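Local coordinates for phosphodiesterase (Trypanosoma brucei brucei, PDB 5H2Q), which belongs to the cyclic nucleotide phosphodiesterase family of the HD clan, an all-helical fold that here holds a zinc and a magnesium ion, at residues V169-L172 with E176-V179; Q62-S67 with G181-A186; L72-Q77 with L121-L126. All blocks are in the same frame, centred on the assembly; numbering follows the deposited sequence.

Helix 68-80 takes part in contact 3 and flanks contact 1, and contact 2 holds the turn that leads into it. Contact 3 packs the helix against helix 115-127 with apolar side chains alone, and contact 1, centred about 9 Å away, lays the end of helix 159-172 and its following loop on the same F74. Both are buried, but contact 1 lies farther out and adds a serine-to-carbonyl hydrogen bond and an aspartate whose salt bridge goes to R188 outside the contact. Contact 2, outermost and partly exposed, joins that turn to the lead-in of helix 185-200 through one apolar pair, a CA-H...O contact and a water. V179 of contact 1 touches C66 of contact 2.

Contact 1 (V169-L172 with E176-V179)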
loop_
_atom_site.group_PDB
_atom_site.type_symbol
_atom_site.label_atom_id
_atom_site.label_comp_id
_atom_site.label_asym_id
_atom_site.label_seq_id
_atom_site.Cartn_x
_atom_site.Cartn_y
_atom_site.Cartn_z
ATOM N N VAL A 169 -14.988 2.411 4.177
ATOM C CA VAL A 169 -16.089 3.185 4.773
ATOM C C VAL A 169 -16.973 2.263 5.626
ATOM O O VAL A 169 -17.386 2.653 6.734
ATOM C CB VAL A 169 -16.849 3.967 3.669
ATOM C CG1 VAL A 169 -18.138 4.588 4.214
ATOM C CG2 VAL A 169 -15.951 5.045 3.045
ATOM N N GLU A 170 -17.239 1.051 5.130
ATOM C CA GLU A 170 -18.036 0.072 5.875
ATOM C C GLU A 170 -17.366 -0.259 7.225
ATOM O O GLU A 170 -18.031 -0.268 8.262
ATOM C CB GLU A 170 -18.212 -1.193 5.036
ATOM C CG GLU A 170 -19.075 -2.234 5.728
ATOM C CD GLU A 170 -19.510 -3.331 4.780
ATOM O OE1 GLU A 170 -20.740 -3.513 4.631
ATOM O OE2 GLU A 170 -18.635 -3.944 4.122
ATOM N N ILE A 171 -16.049 -0.557 7.200
ATOM C CA ILE A 171 -15.318 -0.885 8.429
ATOM C C ILE A 171 -15.414 0.260 9.417
ATOM O O ILE A 171 -15.712 0.069 10.590
ATOM C CB ILE A 171 -13.842 -1.297 8.140
ATOM C CG1 ILE A 171 -13.804 -2.693 7.435
ATOM C CG2 ILE A 171 -12.998 -1.322 9.450
ATOM C CD1 ILE A 171 -12.460 -3.068 6.813
ATOM N N LEU A 172 -15.179 1.467 8.917
ATOM C CA LEU A 172 -15.208 2.637 9.747
ATOM C C LEU A 172 -16.622 3.047 10.206
ATOM O O LEU A 172 -16.726 3.896 11.087
ATOM C CB LEU A 172 -14.482 3.781 9.044
ATOM C CG LEU A 172 -13.006 3.514 8.686
ATOM C CD1 LEU A 172 -12.508 4.576 7.688
ATOM C CD2 LEU A 172 -12.091 3.535 9.960
ATOM N N GLU A 176 -16.881 0.717 16.914
ATOM C CA GLU A 176 -15.853 -0.067 17.599
ATOM C C GLU A 176 -14.594 -0.258 16.769
ATOM O O GLU A 176 -13.581 -0.700 17.308
ATOM C CB GLU A 176 -16.400 -1.393 18.107
ATOM C CG GLU A 176 -17.131 -1.221 19.437
ATOM C CD GLU A 176 -17.739 -2.488 20.007
ATOM O OE1 GLU A 176 -17.816 -3.506 19.281
ATOM O OE2 GLU A 176 -18.129 -2.464 21.195
ATOM N N SER A 177 -14.642 0.115 15.488
ATOM C CA SER A 177 -13.464 0.041 14.607
ATOM C C SER A 177 -13.241 1.375 13.901
ATOM O O SER A 177 -12.451 1.454 12.946
ATOM C CB SER A 177 -13.599 -1.113 13.613
ATOM O OG SER A 177 -14.839 -1.104 12.926
ATOM N N ASP A 178 -13.915 2.442 14.372
ATOM C CA ASP A 178 -13.761 3.726 13.725
ATOM C C ASP A 178 -12.562 4.451 14.286
ATOM O O ASP A 178 -12.664 5.195 15.275
ATOM C CB ASP A 178 -15.041 4.574 13.778
ATOM C CG ASP A 178 -14.947 5.883 13.006
ATOM O OD1 ASP A 178 -13.889 6.124 12.350
ATOM O OD2 ASP A 178 -15.946 6.640 13.002
ATOM N N VAL A 179 -11.409 4.257 13.619
ATOM C CA VAL A 179 -10.171 4.920 14.019
ATOM C C VAL A 179 -10.245 6.413 13.868
ATOM O O VAL A 179 -9.351 7.084 14.355
ATOM C CB VAL A 179 -8.893 4.352 13.333
ATOM C CG1 VAL A 179 -8.634 2.910 13.789
ATOM C CG2 VAL A 179 -8.965 4.481 11.803
#
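With chi1 at 51°, S177 holds OG between its own backbone N and carbonyl carbon, and from there the hydroxyl reaches back to the end of helix 159-172, donating to I171 O at 2.8 Å. The hydroxyl comes to the carbonyl at a C=O...OG angle of 143°, tilted out of the carbonyl plane. D174 O is a second, weak partner of the same OG. L172 sets CG anti to its carbonyl carbon (chi1 -59°), and of its two methyls CD2 faces the loop, 3.7 Å from S177 O and 3.8 Å from V179 CG2. Beside it, D178 CB lies 3.2 Å from L172 O, while the carboxylate turns to other partners: OD2 forms a salt bridge with R188, and OD1 accepts from F180 N in an Asx turn. The chain thus reverses tightly after the helix, with a helical carbonyl held by a hydroxyl and a buried carboxylate answered by an arginine and a backbone N-H. Helix 68-80 flanks the turn, F74 touching I171, L172 and V179 and N73 ND2 bonding to E176 O, while F192 and M195 of helix 185-200 pack on L172.

Contact 2 (Q62-S67 with G181-A186); sequences QKFGCS and GGLEGA
F64 and L183 meet through one methyl group. L183 sets CG anti to its carbonyl carbon (chi1 -52°); CD1 continues the chain in extended form, and the other branch, CD2, lies 3.7 Å from F64 CB. The same methyl is equally near CD1 of the ring, which it approaches obliquely, so that it nestles in the angle between the side-chain stem and the ring. In F64, CG is likewise anti to the carbonyl carbon; one face of its ring has K63 CB above it, offset toward the rim, and L116 of helix 115-127 touches both F64 and L183.

The CA traces come closest where G65 faces G182. G65, at positive phi (69°), is the C-prime residue of a Schellman motif that ends helix 60-63, its N bonding to Q62 O and C66 N to the carbonyl of the residue before Q62. G182 brings its CA to 3.5 Å from F64 O in a CA-H...O contact, with an angle of 129° at the hydrogen, and to 3.8 Å from G65 O. A water completes the junction, donating to F64 O at 2.7 Å and accepting from G182 N at 2.8 Å.

Without a direct conventional hydrogen bond between the segments, the contact rests on glycine backbone packing, a small apolar patch and one water bridge between backbone groups, in keeping with its place near the surface.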
loop_
_atom_site.group_PDB
_atom_site.type_symbol
_atom_site.label_atom_id
_atom_site.label_comp_id
_atom_site.label_asym_id
_atom_site.label_seq_id
_atom_site.Cartn_x
_atom_site.Cartn_y
_atom_site.Cartn_z
ATOM N N GLN A 62 -3.340 7.803 19.656
ATOM C CA GLN A 62 -3.595 8.409 20.975
ATOM C C GLN A 62 -3.881 9.906 20.858
ATOM O O GLN A 62 -4.845 10.407 21.445
ATOM C CB GLN A 62 -2.415 8.167 21.920
ATOM C CG GLN A 62 -2.074 6.682 22.195
ATOM C CD GLN A 62 -1.015 6.125 21.266
ATOM O OE1 GLN A 62 -1.034 6.369 20.063
ATOM N NE2 GLN A 62 -0.115 5.288 21.779
ATOM N N LYS A 63 -3.081 10.609 20.024
ATOM C CA LYS A 63 -3.240 12.043 19.769
ATOM C C LYS A 63 -4.565 12.371 19.101
ATOM O O LYS A 63 -5.038 13.502 19.242
ATOM C CB LYS A 63 -2.115 12.560 18.866
ATOM C CG LYS A 63 -0.790 12.645 19.549
ATOM C CD LYS A 63 0.325 13.055 18.555
ATOM C CE LYS A 63 1.629 13.010 19.303
ATOM N NZ LYS A 63 2.815 13.289 18.449
ATOM N N PHE A 64 -5.154 11.406 18.364
ATOM C CA PHE A 64 -6.406 11.643 17.657
ATOM C C PHE A 64 -7.597 10.913 18.284
ATOM O O PHE A 64 -8.648 10.830 17.663
ATOM C CB PHE A 64 -6.274 11.370 16.144
ATOM C CG PHE A 64 -5.235 12.318 15.582
ATOM C CD1 PHE A 64 -5.464 13.696 15.557
ATOM C CD2 PHE A 64 -3.985 11.848 15.182
ATOM C CE1 PHE A 64 -4.471 14.580 15.110
ATOM C CE2 PHE A 64 -2.991 12.737 14.744
ATOM C CZ PHE A 64 -3.235 14.098 14.740
ATOM N N GLY A 65 -7.449 10.531 19.548
ATOM C CA GLY A 65 -8.541 9.943 20.324
ATOM C C GLY A 65 -8.961 8.566 19.878
ATOM O O GLY A 65 -10.103 8.150 20.120
ATOM N N CYS A 66 -8.043 7.857 19.201
ATOM C CA CYS A 66 -8.262 6.479 18.783
ATOM C C CYS A 66 -7.687 5.594 19.874
ATOM O O CYS A 66 -6.461 5.541 20.050
ATOM C CB CYS A 66 -7.596 6.198 17.436
ATOM S SG CYS A 66 -7.752 4.475 16.907
ATOM N N SER A 67 -8.570 4.918 20.635
ATOM C CA SER A 67 -8.164 4.036 21.722
ATOM C C SER A 67 -7.396 2.837 21.178
ATOM O O SER A 67 -7.524 2.498 19.981
ATOM C CB SER A 67 -9.384 3.553 22.505
ATOM O OG SER A 67 -10.092 2.556 21.784
ATOM N N GLY A 181 -13.059 7.989 14.804
ATOM C CA GLY A 181 -14.138 8.239 15.752
ATOM C C GLY A 181 -13.845 9.302 16.797
ATOM O O GLY A 181 -14.786 9.872 17.339
ATOM N N GLY A 182 -12.560 9.578 17.052
ATOM C CA GLY A 182 -12.093 10.578 18.021
ATOM C C GLY A 182 -11.925 11.973 17.439
ATOM O O GLY A 182 -11.640 12.926 18.172
ATOM N N LEU A 183 -12.144 12.104 16.122
ATOM C CA LEU A 183 -12.083 13.369 15.374
ATOM C C LEU A 183 -13.458 14.005 15.208
ATOM O O LEU A 183 -14.471 13.322 15.244
ATOM C CB LEU A 183 -11.469 13.170 13.974
ATOM C CG LEU A 183 -10.122 12.451 13.925
ATOM C CD1 LEU A 183 -9.703 12.189 12.456
ATOM C CD2 LEU A 183 -9.056 13.272 14.615
ATOM N N GLU A 184 -13.481 15.315 14.967
ATOM C CA GLU A 184 -14.733 16.029 14.742
ATOM C C GLU A 184 -14.584 17.037 13.630
ATOM O O GLU A 184 -13.455 17.359 13.242
ATOM C CB GLU A 184 -15.264 16.680 16.041
ATOM C CG GLU A 184 -14.258 17.519 16.818
ATOM C CD GLU A 184 -14.767 18.220 18.067
ATOM O OE1 GLU A 184 -14.098 19.184 18.508
ATOM O OE2 GLU A 184 -15.818 17.810 18.611
ATOM N N GLY A 185 -15.724 17.513 13.126
ATOM C CA GLY A 185 -15.814 18.553 12.102
ATOM C C GLY A 185 -14.901 18.425 10.906
ATOM O O GLY A 185 -14.845 17.366 10.269
ATOM N N ALA A 186 -14.170 19.514 10.599
ATOM C CA ALA A 186 -13.269 19.559 9.451
ATOM C C ALA A 186 -12.227 18.439 9.482
ATOM O O ALA A 186 -11.854 17.945 8.415
ATOM C CB ALA A 186 -12.578 20.915 9.369
HETATM O O HOH W 1 -10.024 9.135 16.003
#

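Contact 3 (L72-Q77 with L121-L126); sequences LNFILQ and LLITAL
Helix 115-127, which runs up to the zinc ligands H128 and D129 of the HD signature, is packed here against helix 68-80 through F74, I75, I123 and L126. The short helical segments run at 31° to each other, their axes 11.2 Å apart, a spacing bridged by side chains alone. F74, with CG anti to the backbone N (chi1 168°), reaches across with the far end of its ring. Its CZ lies 3.7 Å from I123 CG2, which comes in obliquely, and I123 CD1, folded back by a chi2 of -54°, sits 4.0 Å from F74 CE2. L126 CD1 meets the ring at its edge, near the ring plane, 4.1 Å from that same CE2, and also touches I75 CG1 at 4.0 Å. This one methyl thus touches two consecutive residues of helix 68-80, and the interface is wholly apolar. The L126 side chain remains about 11 Å from the zinc ion, so the packing does not itself reach the metal. Y82 bonds to L126 O, L72 and L76 of helix 68-80 lean on helix 10-17, and L121 and T124 pack against helices 185-200 and 227-242.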
loop_
_atom_site.group_PDB
_atom_site.type_symbol
_atom_site.label_atom_id
_atom_site.label_comp_id
_atom_site.label_asym_id
_atom_site.label_seq_id
_atom_site.Cartn_x
_atom_site.Cartn_y
_atom_site.Cartn_z
ATOM N N LEU A 72 -6.968 -1.822 17.434
ATOM C CA LEU A 72 -6.852 -3.262 17.237
ATOM C C LEU A 72 -8.053 -3.827 16.499
ATOM O O LEU A 72 -7.860 -4.580 15.560
ATOM C CB LEU A 72 -6.573 -4.017 18.546
ATOM C CG LEU A 72 -6.248 -5.524 18.334
ATOM C CD1 LEU A 72 -5.018 -5.743 17.417
ATOM C CD2 LEU A 72 -6.072 -6.226 19.643
ATOM N N ASN A 73 -9.292 -3.437 16.883
ATOM C CA ASN A 73 -10.508 -3.889 16.203
ATOM C C ASN A 73 -10.450 -3.529 14.728
ATOM O O ASN A 73 -10.748 -4.356 13.868
ATOM C CB ASN A 73 -11.728 -3.235 16.815
ATOM C CG ASN A 73 -12.148 -3.869 18.105
ATOM O OD1 ASN A 73 -11.775 -5.003 18.409
ATOM N ND2 ASN A 73 -13.010 -3.175 18.845
ATOM N N PHE A 74 -9.989 -2.311 14.434
ATOM C CA PHE A 74 -9.869 -1.876 13.057
ATOM C C PHE A 74 -8.876 -2.758 12.278
ATOM O O PHE A 74 -9.202 -3.186 11.184
ATOM C CB PHE A 74 -9.475 -0.391 13.013
ATOM C CG PHE A 74 -9.050 0.078 11.642
ATOM C CD1 PHE A 74 -9.997 0.439 10.689
ATOM C CD2 PHE A 74 -7.701 0.131 11.294
ATOM C CE1 PHE A 74 -9.596 0.841 9.414
ATOM C CE2 PHE A 74 -7.300 0.557 10.029
ATOM C CZ PHE A 74 -8.251 0.937 9.113
ATOM N N ILE A 75 -7.684 -3.035 12.829
ATOM C CA ILE A 75 -6.694 -3.857 12.123
ATOM C C ILE A 75 -7.232 -5.258 11.860
ATOM O O ILE A 75 -7.048 -5.807 10.765
ATOM C CB ILE A 75 -5.365 -3.887 12.911
ATOM C CG1 ILE A 75 -4.744 -2.459 12.934
ATOM C CG2 ILE A 75 -4.393 -4.908 12.311
ATOM C CD1 ILE A 75 -3.591 -2.301 13.965
ATOM N N LEU A 76 -7.928 -5.833 12.856
ATOM C CA LEU A 76 -8.477 -7.173 12.664
ATOM C C LEU A 76 -9.633 -7.181 11.662
ATOM O O LEU A 76 -9.731 -8.124 10.876
ATOM C CB LEU A 76 -8.845 -7.846 14.004
ATOM C CG LEU A 76 -7.635 -7.947 14.976
ATOM C CD1 LEU A 76 -8.055 -8.391 16.335
ATOM C CD2 LEU A 76 -6.560 -8.849 14.456
ATOM N N GLN A 77 -10.468 -6.122 11.643
ATOM C CA GLN A 77 -11.550 -6.023 10.636
ATOM C C GLN A 77 -10.927 -5.921 9.232
ATOM O O GLN A 77 -11.385 -6.595 8.315
ATOM C CB GLN A 77 -12.497 -4.858 10.909
ATOM C CG GLN A 77 -13.372 -5.023 12.149
ATOM C CD GLN A 77 -14.460 -6.092 12.064
ATOM O OE1 GLN A 77 -14.479 -6.975 11.197
ATOM N NE2 GLN A 77 -15.324 -6.101 13.068
ATOM N N LEU A 121 -2.608 8.669 6.544
ATOM C CA LEU A 121 -1.857 7.880 5.545
ATOM C C LEU A 121 -1.558 6.450 6.016
ATOM O O LEU A 121 -1.727 5.485 5.263
ATOM C CB LEU A 121 -0.509 8.558 5.295
ATOM C CG LEU A 121 -0.231 9.294 4.019
ATOM C CD1 LEU A 121 1.280 9.407 3.858
ATOM C CD2 LEU A 121 -0.788 8.570 2.781
ATOM N N LEU A 122 -1.130 6.306 7.282
ATOM C CA LEU A 122 -0.793 4.983 7.824
ATOM C C LEU A 122 -2.027 4.100 7.916
ATOM O O LEU A 122 -1.979 2.919 7.559
ATOM C CB LEU A 122 -0.095 5.140 9.171
ATOM C CG LEU A 122 1.258 5.873 9.087
ATOM C CD1 LEU A 122 1.784 6.175 10.464
ATOM C CD2 LEU A 122 2.291 5.058 8.285
ATOM N N ILE A 123 -3.165 4.705 8.301
ATOM C CA ILE A 123 -4.449 4.001 8.329
ATOM C C ILE A 123 -4.830 3.596 6.909
ATOM O O ILE A 123 -5.205 2.454 6.672
ATOM C CB ILE A 123 -5.545 4.890 8.974
ATOM C CG1 ILE A 123 -5.325 5.048 10.525
ATOM C CG2 ILE A 123 -6.944 4.364 8.610
ATOM C CD1 ILE A 123 -5.206 3.698 11.335
ATOM N N THR A 124 -4.717 4.539 5.941
ATOM C CA THR A 124 -5.063 4.302 4.532
ATOM C C THR A 124 -4.274 3.149 3.913
ATOM O O THR A 124 -4.838 2.347 3.163
ATOM C CB THR A 124 -4.927 5.603 3.731
ATOM O OG1 THR A 124 -5.813 6.576 4.300
ATOM C CG2 THR A 124 -5.315 5.410 2.267
ATOM N N ALA A 125 -2.995 3.017 4.290
ATOM C CA ALA A 125 -2.164 1.927 3.794
ATOM C C ALA A 125 -2.838 0.587 4.112
ATOM O O ALA A 125 -2.801 -0.303 3.284
ATOM C CB ALA A 125 -0.785 1.977 4.426
ATOM N N LEU A 126 -3.502 0.470 5.281
ATOM C CA LEU A 126 -4.135 -0.796 5.673
ATOM C C LEU A 126 -5.432 -1.114 4.939
ATOM O O LEU A 126 -5.818 -2.283 4.888
ATOM C CB LEU A 126 -4.345 -0.858 7.191
ATOM C CG LEU A 126 -3.072 -0.758 8.042
ATOM C CD1 LEU A 126 -3.430 -0.678 9.546
ATOM C CD2 LEU A 126 -2.136 -1.964 7.786
#